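Local coordinates for malate dehydrogenase (PDB 3FI9), which probably interconverts malate and oxaloacetate as an NAD-dependent dehydrogenase of the LDH/MDH superfamily, at residues R232-S235 against S236-S239. Numbering follows the deposited sequence.
Sequences RGRS and SFQS
The CE2/CZ side of the F237 ring comes over one face of the R232 guanidinium, the ring tilted to it, and at the guanidinium edge sits the amide oxygen of Q238. These residues belong to the short loop joining helix 224-232 to helix 238-251 in the C-terminal domain of the LDH/MDH fold. F237 CE2 sits 3.4 Å off the guanidinium plane, above the middle of the group, with the two planes inclined at 39°. At the ring's own edge, in plane, is the backbone oxygen of S235, and R234 CD comes to 3.5 Å from F237 CE2. G233, with positive phi, takes the chain out of the first helix, and F237 occupies the N-cap position of the second. In R232 the bend at chi3 (81°) turns the guanidinium under F237 and on toward Q238, whose chain runs straight from CG outward. OE1 of E53 of the second subunit takes R232 NH1 in a salt bridge and a hydrogen bond from F237 N, while its OE2 takes S239 N, so this carboxylate holds backbone N-H groups at the start of helix 238-251. F237 packs on M19, a predicted NAD(+)-binding residue, of its own chain and of the second subunit, and S236 touches R157, predicted to bind substrate, so the turn borders the probable active site. Q238 OE1, lying 9° out of the guanidinium plane, accepts a fairly straight 2.8 Å bond from R232 NH1, and a weak second one from R232 NH2 at 3.4 Å.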
loop_
_atom_site.group_PDB
_atom_site.type_symbol
_atom_site.label_atom_id
_atom_site.label_comp_id
_atom_site.label_asym_id
_atom_site.label_seq_id
_atom_site.Cartn_x
_atom_site.Cartn_y
_atom_site.Cartn_z
ATOM N N ARG A 232 11.862 -10.470 -5.694
ATOM C CA ARG A 232 11.759 -9.567 -4.559
ATOM C C ARG A 232 12.522 -10.013 -3.360
ATOM O O ARG A 232 12.743 -9.205 -2.483
ATOM C CB ARG A 232 10.300 -9.380 -4.082
ATOM C CG ARG A 232 9.437 -8.632 -5.038
ATOM C CD ARG A 232 8.203 -8.116 -4.278
ATOM N NE ARG A 232 8.593 -6.890 -3.581
ATOM C CZ ARG A 232 7.727 -5.918 -3.296
ATOM N NH1 ARG A 232 6.465 -6.096 -3.654
ATOM N NH2 ARG A 232 8.123 -4.797 -2.709
ATOM N N GLY A 233 12.860 -11.295 -3.259
ATOM C CA GLY A 233 13.554 -11.774 -2.064
ATOM C C GLY A 233 12.602 -12.134 -0.936
ATOM O O GLY A 233 13.045 -12.507 0.132
ATOM N N ARG A 234 11.290 -12.028 -1.163
ATOM C CA ARG A 234 10.287 -12.463 -0.179
ATOM C C ARG A 234 9.018 -12.824 -0.939
ATOM O O ARG A 234 8.926 -12.536 -2.117
ATOM C CB ARG A 234 9.959 -11.341 0.811
ATOM C CG ARG A 234 9.887 -9.985 0.155
ATOM C CD ARG A 234 9.196 -8.955 1.032
ATOM N NE ARG A 234 9.734 -8.951 2.383
ATOM C CZ ARG A 234 10.901 -8.414 2.734
ATOM N NH1 ARG A 234 11.656 -7.805 1.838
ATOM N NH2 ARG A 234 11.293 -8.470 3.993
ATOM N N SER A 235 8.068 -13.469 -0.286
ATOM C CA SER A 235 6.771 -13.784 -0.921
ATOM C C SER A 235 6.003 -12.520 -1.295
ATOM O O SER A 235 6.198 -11.470 -0.678
ATOM C CB SER A 235 5.902 -14.624 0.012
ATOM O OG SER A 235 6.660 -15.667 0.602
ATOM N N SER A 236 5.130 -12.627 -2.299
ATOM C CA SER A 236 4.261 -11.514 -2.676
ATOM C C SER A 236 3.472 -10.995 -1.464
ATOM O O SER A 236 3.040 -11.766 -0.614
ATOM C CB SER A 236 3.277 -11.982 -3.753
ATOM O OG SER A 236 2.460 -12.983 -3.188
ATOM N N PHE A 237 3.291 -9.689 -1.366
ATOM C CA PHE A 237 2.487 -9.159 -0.257
ATOM C C PHE A 237 1.578 -8.033 -0.702
ATOM O O PHE A 237 0.470 -7.827 -0.139
ATOM C CB PHE A 237 3.374 -8.755 0.921
ATOM C CG PHE A 237 4.395 -7.703 0.581
ATOM C CD1 PHE A 237 4.152 -6.373 0.888
ATOM C CD2 PHE A 237 5.591 -8.054 -0.004
ATOM C CE1 PHE A 237 5.109 -5.383 0.586
ATOM C CE2 PHE A 237 6.538 -7.083 -0.310
ATOM C CZ PHE A 237 6.297 -5.747 -0.013
ATOM N N GLN A 238 1.980 -7.326 -1.743
ATOM C CA GLN A 238 1.132 -6.235 -2.176
ATOM C C GLN A 238 -0.058 -6.749 -2.997
ATOM O O GLN A 238 -1.221 -6.292 -2.784
ATOM C CB GLN A 238 1.918 -5.203 -2.955
ATOM C CG GLN A 238 3.029 -4.536 -2.152
ATOM C CD GLN A 238 3.797 -3.506 -3.016
ATOM O OE1 GLN A 238 4.989 -3.722 -3.366
ATOM N NE2 GLN A 238 3.103 -2.412 -3.411
ATOM N N SER A 239 0.172 -7.697 -3.917
ATOM C CA SER A 239 -0.992 -8.151 -4.699
ATOM C C SER A 239 -2.039 -8.964 -3.901
ATOM O O SER A 239 -3.227 -8.705 -4.037
ATOM C CB SER A 239 -0.617 -8.802 -6.054
ATOM O OG SER A 239 0.338 -9.881 -5.877
#